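Local coordinates for endo-alpha-mannosidase (Bacteroides thetaiotaomicron, PDB 4ACY), which hydrolyses internal alpha-mannosidic linkages, probably in N-glycans, as an endo-acting member of glycoside hydrolase family 99, at residues R299-G304 with G333-P338; Y248-G253 with S323-N328; W62-A67 with E329-T334. All coordinates share one frame; numbering follows the deposited sequence. Where two conformers were deposited one is given.

How the contacts relate
All three contacts involve the loop that follows strand 322-324, the last strand of the barrel, and each ties a successive, partly overlapping piece of it to another part of the fold. Contact 2 is the most central, at the mouth of the barrel, and relies on one hydroxyl bond and a methyl over a tyrosine ring. Contacts 1 and 3 lie farther out yet are also largely buried. Contact 1 is polar, a guanidinium gripping two carbonyls; contact 3 is aromatic, with paired tryptophans and paired histidines, and its His64 is partly exposed. Contacts 1 and 3 share Gly333 and Thr334, and Thr334 OG1 bonds to Ser326 OG of contact 2, tying the three together.

Contact 1: residues R299-G304 with G333-P338; sequences RDRENG and GTQIEP
Arg301 reaches across from one barrel loop to grip the backbone of another at Gly333 and Gln335. In this (beta/alpha)8, or TIM-barrel, fold, residues 299-304 belong to the loop between strand 276-281 and helix 305-316, while 333-338 belong to the loop after the final strand, 322-324. Along the first loop, Arg299 keeps to its own surroundings and bonds to Thr252 and Ser296. Two residues on, Arg301 has a chain extended from CG to NE, which carries the guanidinium to the far loop. Arg301 NH1 and NH2 converge on a single acceptor, Gln335 O, at 3.0 and 2.8 Å; seen from that oxygen, NH1 lies almost on the line of the carbonyl, with a C=O...N angle of 167°. Arg301 NH2 also donates to Gly333 O at 3.0 Å, approaching from above the carbonyl plane, 60° out of it. Both oxygens nevertheless stay near the guanidinium plane, so the bonds fix the rotation of the group. A water extends the grip, accepting from Arg301 NE at 2.8 Å and donating to Gly333 O at 2.7 Å. The carbonyl dipoles probably offset the buried charge, and Phe90 and Tyr360 add cation-pi contacts. The bent side chain of Gln335 brings NE2 within 3.3 Å of Arg301 NH2, but both are donors, and the amide bonds to Tyr352 OH instead. At the end of the segment, Gly304 is the N-cap of helix 305-316, and its N makes a weak bond of 3.0 Å back to Arg301 O.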
ATOM      1  N   ARG A 299       1.344 -14.689  -9.214  1.00 16.06           N
ATOM      2  CA  ARG A 299       1.217 -14.136 -10.562  1.00 16.51           C
ATOM      3  C   ARG A 299       2.617 -13.790 -11.039  1.00 17.18           C
ATOM      4  O   ARG A 299       3.259 -12.928 -10.453  1.00 16.72           O
ATOM      5  CB  ARG A 299       0.327 -12.875 -10.555  1.00 16.79           C
ATOM      6  CG  ARG A 299      -1.105 -13.088 -10.048  1.00 16.97           C
ATOM      7  CD  ARG A 299      -2.018 -13.809 -11.046  1.00 17.30           C
ATOM      8  NE  ARG A 299      -3.363 -13.924 -10.471  1.00 17.11           N
ATOM      9  CZ  ARG A 299      -3.777 -14.937  -9.704  1.00 17.11           C
ATOM     10  NH1 ARG A 299      -2.968 -15.955  -9.443  1.00 16.86           N
ATOM     11  NH2 ARG A 299      -5.013 -14.935  -9.208  1.00 17.38           N
ATOM     12  N   ASP A 300       3.105 -14.477 -12.083  1.00 17.86           N
ATOM     13  CA  ASP A 300       4.467 -14.210 -12.591  1.00 18.80           C
ATOM     14  C   ASP A 300       4.583 -12.815 -13.207  1.00 18.35           C
ATOM     15  O   ASP A 300       3.642 -12.315 -13.812  1.00 17.86           O
ATOM     16  CB  ASP A 300       4.895 -15.230 -13.651  1.00 20.50           C
ATOM     17  CG  ASP A 300       4.913 -16.662 -13.145  1.00 22.14           C
ATOM     18  OD1 ASP A 300       4.989 -16.918 -11.916  1.00 22.29           O
ATOM     19  OD2 ASP A 300       4.863 -17.551 -14.028  1.00 23.66           O
ATOM     20  N   ARG A 301       5.751 -12.199 -13.065  1.00 18.51           N
ATOM     21  CA  ARG A 301       5.951 -10.844 -13.591  1.00 18.65           C
ATOM     22  C   ARG A 301       6.081 -10.797 -15.117  1.00 19.43           C
ATOM     23  O   ARG A 301       5.802  -9.760 -15.720  1.00 19.52           O
ATOM     24  CB  ARG A 301       7.157 -10.174 -12.934  1.00 18.03           C
ATOM     25  CG  ARG A 301       7.017 -10.059 -11.426  1.00 17.46           C
ATOM     26  CD  ARG A 301       7.797  -8.879 -10.891  1.00 17.27           C
ATOM     27  NE  ARG A 301       7.532  -8.737  -9.464  1.00 16.86           N
ATOM     28  CZ  ARG A 301       7.852  -7.677  -8.724  1.00 16.74           C
ATOM     29  NH1 ARG A 301       8.494  -6.628  -9.256  1.00 16.25           N
ATOM     30  NH2 ARG A 301       7.537  -7.665  -7.435  1.00 16.23           N
ATOM     31  N   GLU A 302       6.495 -11.923 -15.713  1.00 20.19           N
ATOM     32  CA  GLU A 302       6.687 -12.033 -17.168  0.50 20.89           C
ATOM     33  C   GLU A 302       7.468 -10.841 -17.740  1.00 20.78           C
ATOM     34  O   GLU A 302       7.023 -10.169 -18.674  1.00 19.94           O
ATOM     35  CB  GLU A 302       5.349 -12.236 -17.895  0.50 21.57           C
ATOM     36  CG  GLU A 302       4.557 -13.478 -17.455  0.50 22.25           C
ATOM     37  CD  GLU A 302       5.132 -14.789 -17.980  0.50 22.69           C
ATOM     38  OE1 GLU A 302       6.235 -14.782 -18.568  0.50 22.99           O
ATOM     39  OE2 GLU A 302       4.468 -15.835 -17.801  0.50 23.07           O
ATOM     40  N   ASN A 303       8.644 -10.588 -17.166  1.00 21.15           N
ATOM     41  CA  ASN A 303       9.518  -9.499 -17.627  1.00 21.70           C
ATOM     42  C   ASN A 303       8.787  -8.168 -17.808  1.00 21.17           C
ATOM     43  O   ASN A 303       9.009  -7.440 -18.787  1.00 20.96           O
ATOM     44  CB  ASN A 303      10.243  -9.905 -18.922  1.00 23.38           C
ATOM     45  CG  ASN A 303      11.181 -11.087 -18.721  1.00 24.39           C
ATOM     46  OD1 ASN A 303      11.828 -11.220 -17.677  1.00 25.56           O
ATOM     47  ND2 ASN A 303      11.277 -11.944 -19.738  1.00 26.13           N
ATOM     48  N   GLY A 304       7.899  -7.867 -16.866  1.00 19.94           N
ATOM     49  CA  GLY A 304       7.204  -6.583 -16.839  1.00 19.16           C
ATOM     50  C   GLY A 304       5.850  -6.578 -17.524  1.00 18.51           C
ATOM     51  O   GLY A 304       5.106  -5.609 -17.403  1.00 18.09           O
ATOM     52  N   GLY A 333       5.709 -10.263  -2.475  1.00 12.99           N
ATOM     53  CA  GLY A 333       6.322 -10.281  -3.808  1.00 13.30           C
ATOM     54  C   GLY A 333       5.702  -9.257  -4.734  1.00 13.43           C
ATOM     55  O   GLY A 333       5.691  -9.430  -5.956  1.00 14.25           O
ATOM     56  N   THR A 334       5.149  -8.199  -4.151  1.00 13.08           N
ATOM     57  CA  THR A 334       4.498  -7.170  -4.954  1.00 13.34           C
ATOM     58  C   THR A 334       5.351  -5.915  -5.107  1.00 13.50           C
ATOM     59  O   THR A 334       4.893  -4.960  -5.715  1.00 13.55           O
ATOM     60  CB  THR A 334       3.127  -6.767  -4.359  1.00 13.03           C
ATOM     61  OG1 THR A 334       3.314  -6.296  -3.022  1.00 13.33           O
ATOM     62  CG2 THR A 334       2.169  -7.960  -4.360  1.00 12.89           C
ATOM     63  N   GLN A 335       6.580  -5.932  -4.577  1.00 13.97           N
ATOM     64  CA  GLN A 335       7.409  -4.722  -4.477  1.00 13.85           C
ATOM     65  C   GLN A 335       7.878  -4.206  -5.840  1.00 14.31           C
ATOM     66  O   GLN A 335       8.191  -5.000  -6.730  1.00 14.98           O
ATOM     67  CB  GLN A 335       8.599  -4.945  -3.522  1.00 13.59           C
ATOM     68  CG  GLN A 335       9.769  -5.777  -4.064  1.00 13.36           C
ATOM     69  CD  GLN A 335       9.437  -7.250  -4.375  1.00 13.29           C
ATOM     70  OE1 GLN A 335       8.580  -7.879  -3.729  1.00 13.55           O
ATOM     71  NE2 GLN A 335      10.127  -7.801  -5.350  1.00 13.34           N
ATOM     72  N   ILE A 336       7.891  -2.886  -6.000  1.00 13.98           N
ATOM     73  CA  ILE A 336       8.592  -2.312  -7.161  1.00 14.28           C
ATOM     74  C   ILE A 336      10.005  -1.928  -6.751  1.00 14.38           C
ATOM     75  O   ILE A 336      10.846  -1.635  -7.623  1.00 14.49           O
ATOM     76  CB  ILE A 336       7.821  -1.134  -7.818  1.00 14.15           C
ATOM     77  CG1 ILE A 336       7.637   0.017  -6.818  1.00 14.51           C
ATOM     78  CG2 ILE A 336       6.467  -1.614  -8.430  1.00 14.27           C
ATOM     79  CD1 ILE A 336       7.126   1.294  -7.492  1.00 14.95           C
ATOM     80  N   GLU A 337      10.269  -1.969  -5.444  1.00 14.48           N
ATOM     81  CA  GLU A 337      11.604  -1.703  -4.889  1.00 14.65           C
ATOM     82  C   GLU A 337      12.652  -2.614  -5.545  1.00 15.04           C
ATOM     83  O   GLU A 337      12.373  -3.794  -5.834  1.00 14.89           O
ATOM     84  CB  GLU A 337      11.628  -1.844  -3.369  1.00 14.68           C
ATOM     85  CG  GLU A 337      12.951  -1.365  -2.770  1.00 14.64           C
ATOM     86  CD  GLU A 337      13.046  -1.461  -1.288  1.00 15.30           C
ATOM     87  OE1 GLU A 337      12.052  -1.834  -0.611  1.00 15.21           O
ATOM     88  OE2 GLU A 337      14.147  -1.150  -0.778  1.00 15.02           O
ATOM     89  N   PRO A 338      13.844  -2.058  -5.842  1.00 15.01           N
ATOM     90  CA  PRO A 338      14.849  -2.874  -6.518  1.00 15.35           C
ATOM     91  C   PRO A 338      15.209  -4.147  -5.778  1.00 15.39           C
ATOM     92  O   PRO A 338      15.432  -4.123  -4.574  1.00 15.35           O
ATOM     93  CB  PRO A 338      16.067  -1.934  -6.578  1.00 15.41           C
ATOM     94  CG  PRO A 338      15.453  -0.595  -6.706  1.00 15.51           C
ATOM     95  CD  PRO A 338      14.214  -0.627  -5.839  1.00 15.44           C
TER
HETATM   96  O   HOH W   1       6.123 -10.853  -8.268  1.00 14.51           O

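Contact 2: residues Y248-G253 with S323-N328; sequences YFAATG and SITSFN
The backbones of Ala250 and Thr325 approach to 5.7 Å between their CA atoms, where the loop after strand 244-246 passes the chain leaving strand 322-324. Tyr248 takes a positive phi of 60°, unusual for a residue with a side chain, and a cis peptide bond links Thr325 to Ser326. Thr325 does nearly all the work on its side. With its OG1 beside the backbone N and CG2 anti to it (chi1 -60°), the side chain sends its two branches to different parts of Tyr248. Thr325 OG1 donates to Tyr248 O over a short 2.6 Å, in the carbonyl plane and on a lone pair. Thr325 CG2 lies over one face of the Tyr248 ring, offset toward the rim, in a CH-pi contact 3.9 Å from the centroid and 25° off the normal; its nearest ring atom is Tyr248 CZ at 3.5 Å. Ala250 closes in from the loop, its CB 3.5 Å from Thr325 O and 3.9 Å from Thr325 CG2. A valine in place of Thr325, with carbon where the hydroxyl was, would probably leave Tyr248 O without this donor and set a methyl against the carbonyl. The phenol itself is held at its far end by Tyr47 OH, and a bound formic acid molecule lies about 4 Å from the side chain of Tyr248. The contact thus links the C-terminal ends of the sixth and eighth strands, past strand 276-281, at the mouth of the TIM barrel, the end where glycosidases of this fold place their active sites.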
ATOM      1  N   TYR A 248      -6.666  -2.677  -3.520  1.00 14.04           N
ATOM      2  CA  TYR A 248      -5.456  -3.217  -2.897  1.00 13.90           C
ATOM      3  C   TYR A 248      -4.735  -4.378  -3.607  1.00 13.99           C
ATOM      4  O   TYR A 248      -3.590  -4.232  -4.035  1.00 13.63           O
ATOM      5  CB  TYR A 248      -5.592  -3.515  -1.385  1.00 13.65           C
ATOM      6  CG  TYR A 248      -4.226  -3.828  -0.854  1.00 13.32           C
ATOM      7  CD1 TYR A 248      -3.300  -2.806  -0.657  1.00 13.38           C
ATOM      8  CD2 TYR A 248      -3.806  -5.156  -0.676  1.00 13.33           C
ATOM      9  CE1 TYR A 248      -1.995  -3.081  -0.250  1.00 13.69           C
ATOM     10  CE2 TYR A 248      -2.483  -5.445  -0.263  1.00 13.69           C
ATOM     11  CZ  TYR A 248      -1.598  -4.399  -0.052  1.00 13.61           C
ATOM     12  OH  TYR A 248      -0.298  -4.649   0.364  1.00 14.18           O
ATOM     13  N   PHE A 249      -5.388  -5.538  -3.677  1.00 14.32           N
ATOM     14  CA  PHE A 249      -4.685  -6.781  -4.019  1.00 14.58           C
ATOM     15  C   PHE A 249      -4.019  -6.738  -5.387  1.00 14.54           C
ATOM     16  O   PHE A 249      -4.655  -6.412  -6.371  1.00 14.74           O
ATOM     17  CB  PHE A 249      -5.638  -7.969  -3.885  1.00 14.76           C
ATOM     18  CG  PHE A 249      -6.237  -8.064  -2.525  1.00 15.10           C
ATOM     19  CD1 PHE A 249      -5.447  -8.456  -1.440  1.00 15.25           C
ATOM     20  CD2 PHE A 249      -7.562  -7.702  -2.307  1.00 15.49           C
ATOM     21  CE1 PHE A 249      -5.974  -8.510  -0.148  1.00 15.81           C
ATOM     22  CE2 PHE A 249      -8.109  -7.754  -1.018  1.00 15.80           C
ATOM     23  CZ  PHE A 249      -7.314  -8.160   0.061  1.00 15.70           C
ATOM     24  N   ALA A 250      -2.726  -7.057  -5.428  1.00 14.44           N
ATOM     25  CA  ALA A 250      -1.965  -6.932  -6.672  1.00 15.24           C
ATOM     26  C   ALA A 250      -2.200  -8.107  -7.602  1.00 15.54           C
ATOM     27  O   ALA A 250      -1.844  -8.038  -8.779  1.00 16.69           O
ATOM     28  CB  ALA A 250      -0.499  -6.814  -6.379  1.00 15.00           C
ATOM     29  N   ALA A 251      -2.747  -9.200  -7.062  1.00 15.64           N
ATOM     30  CA  ALA A 251      -2.951 -10.414  -7.863  1.00 15.78           C
ATOM     31  C   ALA A 251      -4.298 -10.344  -8.574  1.00 15.88           C
ATOM     32  O   ALA A 251      -5.354 -10.302  -7.927  1.00 15.42           O
ATOM     33  CB  ALA A 251      -2.872 -11.639  -7.002  1.00 15.49           C
ATOM     34  N   THR A 252      -4.249 -10.302  -9.909  1.00 16.15           N
ATOM     35  CA  THR A 252      -5.464 -10.175 -10.710  1.00 16.27           C
ATOM     36  C   THR A 252      -6.406 -11.325 -10.368  1.00 16.88           C
ATOM     37  O   THR A 252      -5.986 -12.486 -10.316  1.00 17.16           O
ATOM     38  CB  THR A 252      -5.171 -10.155 -12.227  1.00 16.83           C
ATOM     39  OG1 THR A 252      -4.322 -11.254 -12.558  1.00 16.99           O
ATOM     40  CG2 THR A 252      -4.482  -8.868 -12.616  1.00 17.29           C
ATOM     41  N   GLY A 253      -7.661 -10.981 -10.082  1.00 16.54           N
ATOM     42  CA  GLY A 253      -8.706 -11.972  -9.828  1.00 16.65           C
ATOM     43  C   GLY A 253      -8.752 -12.514  -8.416  1.00 16.61           C
ATOM     44  O   GLY A 253      -9.639 -13.297  -8.094  1.00 16.93           O
ATOM     45  N   SER A 323      -3.228   3.706  -7.254  1.00 14.59           N
ATOM     46  CA  SER A 323      -2.374   3.258  -6.179  1.00 14.15           C
ATOM     47  C   SER A 323      -1.551   2.066  -6.635  1.00 13.91           C
ATOM     48  O   SER A 323      -1.972   1.282  -7.495  1.00 13.96           O
ATOM     49  CB  SER A 323      -3.178   2.942  -4.904  1.00 13.71           C
ATOM     50  OG  SER A 323      -4.182   1.949  -5.142  1.00 13.77           O
ATOM     51  N   ILE A 324      -0.360   1.954  -6.064  1.00 14.08           N
ATOM     52  CA  ILE A 324       0.579   0.912  -6.435  1.00 14.09           C
ATOM     53  C   ILE A 324       0.812  -0.035  -5.254  1.00 13.84           C
ATOM     54  O   ILE A 324       1.318   0.357  -4.196  1.00 14.25           O
ATOM     55  CB  ILE A 324       1.923   1.503  -6.938  1.00 13.99           C
ATOM     56  CG1 ILE A 324       1.677   2.345  -8.204  1.00 14.34           C
ATOM     57  CG2 ILE A 324       2.926   0.375  -7.235  1.00 13.74           C
ATOM     58  CD1 ILE A 324       2.905   3.094  -8.670  1.00 14.64           C
ATOM     59  N   THR A 325       0.426  -1.289  -5.473  1.00 13.91           N
ATOM     60  CA  THR A 325       0.660  -2.353  -4.514  1.00 13.42           C
ATOM     61  C   THR A 325       1.819  -3.185  -5.076  1.00 13.17           C
ATOM     62  O   THR A 325       1.584  -4.041  -5.922  1.00 13.10           O
ATOM     63  CB  THR A 325      -0.602  -3.229  -4.358  1.00 13.64           C
ATOM     64  OG1 THR A 325      -1.693  -2.410  -3.894  1.00 13.54           O
ATOM     65  CG2 THR A 325      -0.334  -4.372  -3.342  1.00 13.64           C
ATOM     66  N   SER A 326       3.064  -2.943  -4.650  1.00 13.19           N
ATOM     67  CA  SER A 326       3.421  -2.057  -3.542  1.00 13.09           C
ATOM     68  C   SER A 326       4.777  -1.427  -3.811  1.00 13.10           C
ATOM     69  O   SER A 326       5.498  -1.876  -4.692  1.00 12.55           O
ATOM     70  CB  SER A 326       3.544  -2.888  -2.256  1.00 13.18           C
ATOM     71  OG  SER A 326       4.512  -3.920  -2.419  1.00 13.29           O
ATOM     72  N   PHE A 327       5.153  -0.408  -3.040  1.00 13.17           N
ATOM     73  CA  PHE A 327       6.566  -0.087  -3.017  1.00 13.24           C
ATOM     74  C   PHE A 327       7.369  -1.266  -2.437  1.00 13.31           C
ATOM     75  O   PHE A 327       8.333  -1.727  -3.040  1.00 12.99           O
ATOM     76  CB  PHE A 327       6.878   1.186  -2.233  1.00 13.70           C
ATOM     77  CG  PHE A 327       8.354   1.521  -2.246  1.00 14.01           C
ATOM     78  CD1 PHE A 327       8.966   1.908  -3.436  1.00 14.82           C
ATOM     79  CD2 PHE A 327       9.132   1.377  -1.104  1.00 14.53           C
ATOM     80  CE1 PHE A 327      10.324   2.171  -3.488  1.00 14.67           C
ATOM     81  CE2 PHE A 327      10.492   1.646  -1.147  1.00 14.76           C
ATOM     82  CZ  PHE A 327      11.082   2.053  -2.340  1.00 14.85           C
ATOM     83  N   ASN A 328       6.988  -1.756  -1.261  1.00 13.07           N
ATOM     84  CA  ASN A 328       7.885  -2.667  -0.557  1.00 13.08           C
ATOM     85  C   ASN A 328       7.197  -3.640   0.388  1.00 12.64           C
ATOM     86  O   ASN A 328       7.626  -3.809   1.538  1.00 12.66           O
ATOM     87  CB  ASN A 328       8.995  -1.898   0.190  1.00 13.01           C
ATOM     88  CG  ASN A 328       8.460  -0.997   1.302  1.00 13.21           C
ATOM     89  OD1 ASN A 328       7.291  -0.586   1.289  1.00 13.50           O
ATOM     90  ND2 ASN A 328       9.331  -0.675   2.272  1.00 13.22           N
TER

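Contact 3: residues W62-A67 with E329-T334; sequences WMHPIA and EWHEGT
His64 and His331 meet because their first torsions turn the two rings toward each other: His64 has CG anti to its N (chi1 -165°), whereas in His331 CG sits beside the backbone N. The rings come together obliquely, planes at 44° and centroids 4.4 Å apart. His64 CD2 does the touching, set over one face of the His331 ring toward its rim, 3.6 Å from both His331 CE1 and His331 NE2. Each imidazole is also held in its rotation by polar bonds. His64 ND1 donates to the neighbouring Pro65 O at 2.7 Å, in the carbonyl plane and on a lone pair, while His331 ND1 is bonded to Ala87 O and His331 NE2 shares a hydrogen bond with His61 ND1. A glycerol lies about 4 Å from the His64 side chain.

The contact brings an excursion of the TIM barrel back to its rim. Strand 64-66 pairs antiparallel with strand 77-79 in a small two-stranded sheet that follows the first barrel strand, 42-46, and residues 329-334 lie in the loop after the last, 322-324; strands 42-46 and 322-324 are neighbours in the closed barrel.

Beside the histidines, a second aromatic pair carries the apolar share. Trp62 brings CH2 of its six-membered ring over one face of the Trp330 indole, 3.9 Å from Trp330 CD1. The planes stand at 57°, and the neighbouring Trp62 CZ3 lies 4.1 Å from Trp330 CB, at the start of its partner's side chain. Both indole nitrogens are bonded beyond the pair, Trp62 NE1 to Tyr97 O and Trp330 NE1 to Glu337 OE1, and Trp62 also stacks on the ring of Tyr50.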
ATOM      1  N   TRP A  62      11.867  -9.236   8.440  1.00 17.28           N
ATOM      2  CA  TRP A  62      12.724 -10.131   7.664  1.00 18.12           C
ATOM      3  C   TRP A  62      12.702 -11.509   8.305  1.00 18.77           C
ATOM      4  O   TRP A  62      12.861 -12.520   7.622  1.00 19.23           O
ATOM      5  CB  TRP A  62      14.160  -9.596   7.560  1.00 16.35           C
ATOM      6  CG  TRP A  62      14.222  -8.201   7.030  1.00 16.08           C
ATOM      7  CD1 TRP A  62      14.694  -7.094   7.686  1.00 15.89           C
ATOM      8  CD2 TRP A  62      13.805  -7.747   5.730  1.00 15.26           C
ATOM      9  NE1 TRP A  62      14.593  -5.991   6.879  1.00 15.53           N
ATOM     10  CE2 TRP A  62      14.040  -6.357   5.683  1.00 15.05           C
ATOM     11  CE3 TRP A  62      13.221  -8.373   4.617  1.00 15.50           C
ATOM     12  CZ2 TRP A  62      13.752  -5.583   4.557  1.00 15.24           C
ATOM     13  CZ3 TRP A  62      12.932  -7.610   3.492  1.00 15.26           C
ATOM     14  CH2 TRP A  62      13.183  -6.217   3.476  1.00 15.10           C
HETATM   15  N   MSE A  63      12.543 -11.498   9.629  1.00 20.52           N
HETATM   16  CA  MSE A  63      12.152 -12.665  10.392  0.50 21.55           C
HETATM   17  C   MSE A  63      10.619 -12.643  10.422  1.00 21.00           C
HETATM   18  O   MSE A  63      10.028 -11.614  10.716  1.00 19.94           O
HETATM   19  CB  MSE A  63      12.734 -12.563  11.801  0.50 24.19           C
HETATM   20  CG  MSE A  63      12.152 -13.531  12.802  0.50 26.79           C
HETATM   21 SE   MSE A  63      13.052 -13.412  14.517  0.50 32.91          SE
HETATM   22  CE  MSE A  63      12.853 -11.529  14.885  0.50 29.27           C
ATOM     23  N   HIS A  64       9.980 -13.764  10.096  1.00 20.44           N
ATOM     24  CA  HIS A  64       8.516 -13.771   9.969  1.00 20.36           C
ATOM     25  C   HIS A  64       7.990 -15.186  10.155  1.00 19.71           C
ATOM     26  O   HIS A  64       8.653 -16.144   9.746  1.00 19.42           O
ATOM     27  CB  HIS A  64       8.153 -13.251   8.576  1.00 19.98           C
ATOM     28  CG  HIS A  64       6.716 -12.861   8.399  1.00 19.99           C
ATOM     29  ND1 HIS A  64       5.713 -13.780   8.166  1.00 20.02           N
ATOM     30  CD2 HIS A  64       6.127 -11.643   8.347  1.00 20.23           C
ATOM     31  CE1 HIS A  64       4.563 -13.146   8.012  1.00 20.23           C
ATOM     32  NE2 HIS A  64       4.787 -11.846   8.111  1.00 20.46           N
ATOM     33  N   PRO A  65       6.797 -15.334  10.780  1.00 19.71           N
ATOM     34  CA  PRO A  65       6.251 -16.686  10.875  1.00 19.68           C
ATOM     35  C   PRO A  65       5.837 -17.225   9.507  1.00 19.58           C
ATOM     36  O   PRO A  65       5.673 -16.457   8.546  1.00 21.27           O
ATOM     37  CB  PRO A  65       5.005 -16.535  11.774  1.00 19.40           C
ATOM     38  CG  PRO A  65       5.039 -15.207  12.348  1.00 19.87           C
ATOM     39  CD  PRO A  65       6.028 -14.352  11.563  1.00 19.67           C
ATOM     40  N   ILE A  66       5.692 -18.540   9.419  1.00 19.19           N
ATOM     41  CA  ILE A  66       5.174 -19.195   8.226  1.00 18.17           C
ATOM     42  C   ILE A  66       3.727 -19.618   8.519  1.00 18.79           C
ATOM     43  O   ILE A  66       3.499 -20.400   9.439  1.00 18.74           O
ATOM     44  CB  ILE A  66       6.016 -20.440   7.852  1.00 18.35           C
ATOM     45  CG1 ILE A  66       7.487 -20.059   7.630  1.00 18.58           C
ATOM     46  CG2 ILE A  66       5.475 -21.084   6.593  1.00 18.06           C
ATOM     47  CD1 ILE A  66       8.404 -21.267   7.430  1.00 18.72           C
ATOM     48  N   ALA A  67       2.771 -19.092   7.745  1.00 17.51           N
ATOM     49  CA  ALA A  67       1.330 -19.237   8.072  1.00 16.85           C
ATOM     50  C   ALA A  67       0.776 -20.599   7.687  1.00 16.23           C
ATOM     51  O   ALA A  67       1.155 -21.163   6.657  1.00 16.13           O
ATOM     52  CB  ALA A  67       0.527 -18.140   7.383  1.00 17.75           C
ATOM     53  N   GLU A 329       6.145  -4.284  -0.108  1.00 13.28           N
ATOM     54  CA  GLU A 329       5.554  -5.406   0.629  1.00 13.29           C
ATOM     55  C   GLU A 329       6.293  -6.650   0.144  1.00 13.50           C
ATOM     56  O   GLU A 329       5.812  -7.389  -0.727  1.00 13.61           O
ATOM     57  CB  GLU A 329       4.048  -5.505   0.359  1.00 13.37           C
ATOM     58  CG  GLU A 329       3.186  -5.848   1.610  1.00 13.51           C
ATOM     59  CD  GLU A 329       3.516  -7.194   2.271  1.00 13.97           C
ATOM     60  OE1 GLU A 329       4.579  -7.779   1.992  1.00 13.56           O
ATOM     61  OE2 GLU A 329       2.697  -7.663   3.113  1.00 14.12           O
ATOM     62  N   TRP A 330       7.493  -6.836   0.691  1.00 13.79           N
ATOM     63  CA  TRP A 330       8.391  -7.900   0.272  1.00 13.63           C
ATOM     64  C   TRP A 330       7.792  -9.274   0.522  1.00 13.89           C
ATOM     65  O   TRP A 330       7.997 -10.192  -0.287  1.00 14.03           O
ATOM     66  CB  TRP A 330       9.773  -7.749   0.943  1.00 13.89           C
ATOM     67  CG  TRP A 330      10.557  -6.622   0.328  1.00 14.05           C
ATOM     68  CD1 TRP A 330      10.578  -5.322   0.735  1.00 14.20           C
ATOM     69  CD2 TRP A 330      11.398  -6.692  -0.843  1.00 14.25           C
ATOM     70  NE1 TRP A 330      11.393  -4.579  -0.087  1.00 14.21           N
ATOM     71  CE2 TRP A 330      11.896  -5.391  -1.072  1.00 14.26           C
ATOM     72  CE3 TRP A 330      11.771  -7.727  -1.719  1.00 14.50           C
ATOM     73  CZ2 TRP A 330      12.770  -5.093  -2.134  1.00 14.32           C
ATOM     74  CZ3 TRP A 330      12.638  -7.428  -2.774  1.00 14.39           C
ATOM     75  CH2 TRP A 330      13.120  -6.117  -2.968  1.00 14.52           C
ATOM     76  N   HIS A 331       7.026  -9.422   1.605  1.00 14.02           N
ATOM     77  CA  HIS A 331       6.495 -10.754   1.936  1.00 14.12           C
ATOM     78  C   HIS A 331       5.592 -11.258   0.842  1.00 13.73           C
ATOM     79  O   HIS A 331       5.466 -12.465   0.657  1.00 14.34           O
ATOM     80  CB  HIS A 331       5.691 -10.765   3.239  1.00 14.14           C
ATOM     81  CG  HIS A 331       6.380 -10.116   4.392  1.00 15.00           C
ATOM     82  ND1 HIS A 331       7.604 -10.537   4.870  1.00 15.30           N
ATOM     83  CD2 HIS A 331       5.991  -9.097   5.187  1.00 15.03           C
ATOM     84  CE1 HIS A 331       7.952  -9.778   5.897  1.00 15.45           C
ATOM     85  NE2 HIS A 331       6.983  -8.905   6.117  1.00 15.60           N
ATOM     86  N   GLU A 332       4.959 -10.336   0.115  1.00 13.54           N
ATOM     87  CA  GLU A 332       3.954 -10.717  -0.870  1.00 13.14           C
ATOM     88  C   GLU A 332       4.436 -10.604  -2.312  1.00 13.24           C
ATOM     89  O   GLU A 332       3.680 -10.857  -3.246  1.00 12.60           O
ATOM     90  CB  GLU A 332       2.671  -9.910  -0.659  1.00 13.64           C
ATOM     91  CG  GLU A 332       2.026 -10.273   0.677  1.00 13.84           C
ATOM     92  CD  GLU A 332       0.670  -9.660   0.886  1.00 14.47           C
ATOM     93  OE1 GLU A 332       0.358  -8.614   0.262  1.00 15.10           O
ATOM     94  OE2 GLU A 332      -0.078 -10.201   1.744  1.00 14.40           O
ATOM     95  N   GLY A 333       5.709 -10.263  -2.475  1.00 12.99           N
ATOM     96  CA  GLY A 333       6.322 -10.281  -3.808  1.00 13.30           C
ATOM     97  C   GLY A 333       5.702  -9.257  -4.734  1.00 13.43           C
ATOM     98  O   GLY A 333       5.691  -9.430  -5.956  1.00 14.25           O
ATOM     99  N   THR A 334       5.149  -8.199  -4.151  1.00 13.08           N
ATOM    100  CA  THR A 334       4.498  -7.170  -4.954  1.00 13.34           C
ATOM    101  C   THR A 334       5.351  -5.915  -5.107  1.00 13.50           C
ATOM    102  O   THR A 334       4.893  -4.960  -5.715  1.00 13.55           O
ATOM    103  CB  THR A 334       3.127  -6.767  -4.359  1.00 13.03           C
ATOM    104  OG1 THR A 334       3.314  -6.296  -3.022  1.00 13.33           O
ATOM    105  CG2 THR A 334       2.169  -7.960  -4.360  1.00 12.89           C
TER